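Local structure of variant surface glycoprotein MITAT 1.1 (5LY9) at residues A206-Y217 with N222-M232. The protein forms, through this largely A-type VSG domain, the surface coat by which Trypanosoma brucei evades the host immune response through antigenic variation. Numbering follows the deposited sequence.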
loop_
_atom_site.group_PDB
_atom_site.type_symbol
_atom_site.label_atom_id
_atom_site.label_comp_id
_atom_site.label_asym_id
_atom_site.label_seq_id
_atom_site.Cartn_x
_atom_site.Cartn_y
_atom_site.Cartn_z
ATOM N N ALA A 206 -22.798 -13.633 36.543
ATOM C CA ALA A 206 -22.677 -13.688 35.095
ATOM C C ALA A 206 -21.944 -12.435 34.562
ATOM O O ALA A 206 -21.821 -11.385 35.247
ATOM C CB ALA A 206 -24.061 -13.780 34.478
ATOM N N LEU A 207 -21.480 -12.493 33.305
ATOM C CA LEU A 207 -20.931 -11.291 32.719
ATOM C C LEU A 207 -21.991 -10.195 32.709
ATOM O O LEU A 207 -23.170 -10.464 32.477
ATOM C CB LEU A 207 -20.411 -11.587 31.326
ATOM C CG LEU A 207 -19.266 -12.584 31.147
ATOM C CD1 LEU A 207 -18.908 -12.655 29.652
ATOM C CD2 LEU A 207 -18.110 -12.307 32.074
ATOM N N ASP A 208 -21.593 -8.948 32.959
ATOM C CA ASP A 208 -22.542 -7.838 32.988
ATOM C C ASP A 208 -23.320 -7.647 31.672
ATOM O O ASP A 208 -24.526 -7.316 31.662
ATOM C CB ASP A 208 -21.748 -6.573 33.279
ATOM C CG ASP A 208 -21.098 -6.587 34.664
ATOM O OD1 ASP A 208 -21.505 -7.386 35.519
ATOM O OD2 ASP A 208 -20.171 -5.797 34.897
ATOM N N THR A 209 -22.632 -7.888 30.544
ATOM C CA THR A 209 -23.243 -7.897 29.243
ATOM C C THR A 209 -22.734 -9.105 28.445
ATOM O O THR A 209 -21.733 -9.680 28.818
ATOM C CB THR A 209 -22.939 -6.632 28.421
ATOM O OG1 THR A 209 -21.552 -6.529 28.133
ATOM C CG2 THR A 209 -23.324 -5.320 29.228
ATOM N N THR A 210 -23.440 -9.398 27.358
ATOM C CA THR A 210 -22.957 -10.311 26.331
ATOM C C THR A 210 -21.632 -9.759 25.813
ATOM O O THR A 210 -21.387 -8.566 25.868
ATOM C CB THR A 210 -23.962 -10.493 25.195
ATOM O OG1 THR A 210 -24.183 -9.262 24.492
ATOM C CG2 THR A 210 -25.299 -11.146 25.650
ATOM N N ALA A 211 -20.751 -10.645 25.364
ATOM C CA ALA A 211 -19.427 -10.225 24.854
ATOM C C ALA A 211 -19.381 -10.449 23.361
ATOM O O ALA A 211 -19.899 -11.446 22.880
ATOM C CB ALA A 211 -18.293 -10.986 25.526
ATOM N N LYS A 212 -18.812 -9.473 22.619
ATOM C CA LYS A 212 -18.613 -9.571 21.196
ATOM C C LYS A 212 -17.161 -9.870 20.954
ATOM O O LYS A 212 -16.258 -9.087 21.362
ATOM C CB LYS A 212 -18.995 -8.248 20.521
ATOM C CG LYS A 212 -20.346 -7.711 20.903
ATOM C CD LYS A 212 -21.444 -8.707 20.565
ATOM C CE LYS A 212 -22.171 -8.319 19.288
ATOM N NZ LYS A 212 -21.241 -7.631 18.306
ATOM N N VAL A 213 -16.897 -10.973 20.262
ATOM C CA VAL A 213 -15.525 -11.425 19.980
ATOM C C VAL A 213 -15.410 -11.700 18.477
ATOM O O VAL A 213 -16.375 -11.536 17.730
ATOM C CB VAL A 213 -15.119 -12.611 20.848
ATOM C CG1 VAL A 213 -15.183 -12.231 22.327
ATOM C CG2 VAL A 213 -15.962 -13.852 20.551
ATOM N N LEU A 214 -14.229 -12.103 18.029
ATOM C CA LEU A 214 -13.958 -12.291 16.601
ATOM C C LEU A 214 -14.351 -11.012 15.852
ATOM O O LEU A 214 -15.086 -11.062 14.815
ATOM C CB LEU A 214 -14.631 -13.546 16.044
ATOM C CG LEU A 214 -13.867 -14.855 16.334
ATOM C CD1 LEU A 214 -14.760 -16.059 16.290
ATOM C CD2 LEU A 214 -12.668 -15.056 15.412
ATOM N N ALA A 215 -13.947 -9.860 16.407
ATOM C CA ALA A 215 -14.259 -8.534 15.812
ATOM C C ALA A 215 -15.740 -8.338 15.475
ATOM O O ALA A 215 -16.120 -7.710 14.497
ATOM C CB ALA A 215 -13.365 -8.318 14.599
ATOM N N GLY A 216 -16.593 -8.834 16.357
ATOM C CA GLY A 216 -18.033 -8.645 16.236
ATOM C C GLY A 216 -18.807 -9.797 15.614
ATOM O O GLY A 216 -20.025 -9.769 15.570
ATOM N N TYR A 217 -18.147 -10.798 15.076
ATOM C CA TYR A 217 -18.839 -11.893 14.445
ATOM C C TYR A 217 -19.567 -12.762 15.450
ATOM O O TYR A 217 -20.719 -13.221 15.196
ATOM C CB TYR A 217 -17.815 -12.754 13.663
ATOM C CG TYR A 217 -18.279 -14.039 13.109
ATOM C CD1 TYR A 217 -19.460 -14.135 12.379
ATOM C CD2 TYR A 217 -17.512 -15.161 13.235
ATOM C CE1 TYR A 217 -19.867 -15.355 11.858
ATOM C CE2 TYR A 217 -17.909 -16.375 12.724
ATOM C CZ TYR A 217 -19.044 -16.487 11.970
ATOM O OH TYR A 217 -19.470 -17.713 11.463
ATOM N N ASN A 222 -24.487 -14.125 28.087
ATOM C CA ASN A 222 -24.419 -14.145 29.578
ATOM C C ASN A 222 -25.643 -14.865 30.155
ATOM O O ASN A 222 -26.042 -14.562 31.284
ATOM C CB ASN A 222 -24.232 -12.747 30.182
ATOM C CG ASN A 222 -25.398 -11.801 29.901
ATOM O OD1 ASN A 222 -26.304 -12.135 29.198
ATOM N ND2 ASN A 222 -25.342 -10.588 30.452
ATOM N N THR A 223 -26.217 -15.789 29.376
ATOM C CA THR A 223 -27.379 -16.618 29.733
ATOM C C THR A 223 -26.964 -18.036 29.313
ATOM O O THR A 223 -25.999 -18.223 28.552
ATOM C CB THR A 223 -28.631 -16.217 28.987
ATOM O OG1 THR A 223 -28.391 -16.190 27.563
ATOM C CG2 THR A 223 -29.152 -14.809 29.474
ATOM N N GLN A 224 -27.709 -19.038 29.741
ATOM C CA GLN A 224 -27.379 -20.458 29.491
ATOM C C GLN A 224 -27.782 -20.903 28.116
ATOM O O GLN A 224 -28.656 -21.758 27.926
ATOM C CB GLN A 224 -28.034 -21.351 30.548
ATOM C CG GLN A 224 -27.510 -21.043 31.919
ATOM C CD GLN A 224 -28.048 -22.045 32.961
ATOM O OE1 GLN A 224 -29.244 -22.147 33.172
ATOM N NE2 GLN A 224 -27.143 -22.733 33.631
ATOM N N VAL A 225 -27.092 -20.353 27.127
ATOM C CA VAL A 225 -27.346 -20.707 25.729
ATOM C C VAL A 225 -26.002 -20.829 24.988
ATOM O O VAL A 225 -24.932 -20.685 25.562
ATOM C CB VAL A 225 -28.267 -19.709 25.002
ATOM C CG1 VAL A 225 -29.651 -19.677 25.631
ATOM C CG2 VAL A 225 -27.676 -18.287 24.951
ATOM N N GLU A 226 -26.102 -21.127 23.718
ATOM C CA GLU A 226 -24.947 -21.218 22.817
ATOM C C GLU A 226 -24.542 -19.827 22.344
ATOM O O GLU A 226 -25.335 -18.882 22.342
ATOM C CB GLU A 226 -25.319 -22.097 21.631
ATOM C CG GLU A 226 -25.462 -23.557 22.074
ATOM C CD GLU A 226 -26.335 -24.402 21.145
ATOM O OE1 GLU A 226 -26.617 -23.992 19.973
ATOM O OE2 GLU A 226 -26.658 -25.540 21.592
ATOM N N ALA A 227 -23.291 -19.712 21.985
ATOM C CA ALA A 227 -22.819 -18.503 21.303
ATOM C C ALA A 227 -23.608 -18.242 20.029
ATOM O O ALA A 227 -24.152 -19.181 19.432
ATOM C CB ALA A 227 -21.363 -18.668 20.945
ATOM N N THR A 228 -23.639 -16.959 19.571
ATOM C CA THR A 228 -24.333 -16.604 18.366
ATOM C C THR A 228 -23.293 -16.216 17.324
ATOM O O THR A 228 -22.312 -15.526 17.652
ATOM C CB THR A 228 -25.233 -15.381 18.585
ATOM O OG1 THR A 228 -26.197 -15.659 19.579
ATOM C CG2 THR A 228 -25.896 -14.955 17.284
ATOM N N LEU A 229 -23.529 -16.605 16.075
ATOM C CA LEU A 229 -22.648 -16.253 14.973
ATOM C C LEU A 229 -23.505 -15.408 14.036
ATOM O O LEU A 229 -24.572 -15.804 13.619
ATOM C CB LEU A 229 -22.110 -17.502 14.247
ATOM C CG LEU A 229 -21.356 -18.513 15.099
ATOM C CD1 LEU A 229 -20.956 -19.686 14.212
ATOM C CD2 LEU A 229 -20.132 -17.891 15.736
ATOM N N ALA A 230 -22.984 -14.241 13.679
ATOM C CA ALA A 230 -23.718 -13.277 12.947
ATOM C C ALA A 230 -23.753 -13.706 11.490
ATOM O O ALA A 230 -22.926 -14.429 11.048
ATOM C CB ALA A 230 -23.042 -11.905 13.060
ATOM N N ASN A 231 -24.723 -13.168 10.744
ATOM C CA ASN A 231 -24.787 -13.441 9.323
ATOM C C ASN A 231 -23.928 -12.466 8.526
ATOM O O ASN A 231 -24.277 -11.281 8.373
ATOM C CB ASN A 231 -26.232 -13.418 8.904
ATOM C CG ASN A 231 -26.423 -13.876 7.491
ATOM O OD1 ASN A 231 -25.494 -13.861 6.676
ATOM N ND2 ASN A 231 -27.683 -14.218 7.161
ATOM N N MET A 232 -22.827 -13.005 8.010
ATOM C CA MET A 232 -21.807 -12.246 7.287
ATOM C C MET A 232 -21.898 -12.553 5.782
ATOM O O MET A 232 -21.076 -12.074 5.031
ATOM C CB MET A 232 -20.399 -12.605 7.766
ATOM C CG MET A 232 -20.224 -12.568 9.266
ATOM S SD MET A 232 -20.782 -11.039 10.077
ATOM C CE MET A 232 -19.498 -9.990 9.550
HETATM O O HOH W 1 -26.793 -8.147 30.168
HETATM O O HOH W 2 -22.841 -12.445 16.921
#
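In a small antiparallel sheet near one end of the elongated subunit, strands 211-213 and 228-229 lie on either side of strand 218-220, so residues 206-217 and 222-232 meet at two separate places, around Tyr217 and around Asn222. Ala230 N donates to Tyr217 O (2.9 Å), nearly in line with the carbonyl. Tyr217 O also accepts from a water at 2.8 Å, which donates to Thr228 O as well. With CG anti to the backbone N (chi1 171°), the Tyr217 ring lies against Leu229, Ala230 and Met232. Leu229 CD2 sits over one face, 4.0 Å from Tyr217 CE2, while Ala230 O meets the edge in plane, 3.3 Å from Tyr217 CE1. Met232, bent at chi2 and chi3, brings CG to within 3.6 Å of Tyr217 CD1, its sulfur approaching the ring obliquely in a Met-aromatic contact. Trp246 packs on both Tyr217 and Met232, and the phenol OH is hydrogen-bonded to Gln171 O.

At the other end, Asn222 CG stands between its backbone N and carbonyl carbon (chi1 63°), which directs the amide at the loop 207-210. Asn222 ND2 donates to Leu207 O (3.0 Å, 160° at the hydrogen); Leu207 O lies close to the Asn222 amide plane, whereas ND2 is tilted from the carbonyl plane of Leu207. A water accepts from ND2 and donates to Asp208 O, while the Thr210 side chain crosses that of Asn222 at about a right angle, its CG2 near OD1. Asp208 OD1 accepts from Gly118 N of the second subunit, placing this loop at the dimer interface. ND2's two bonds together favour one amide orientation, whereas Tyr217 is held by its backbone carbonyl, ring contacts and phenol OH.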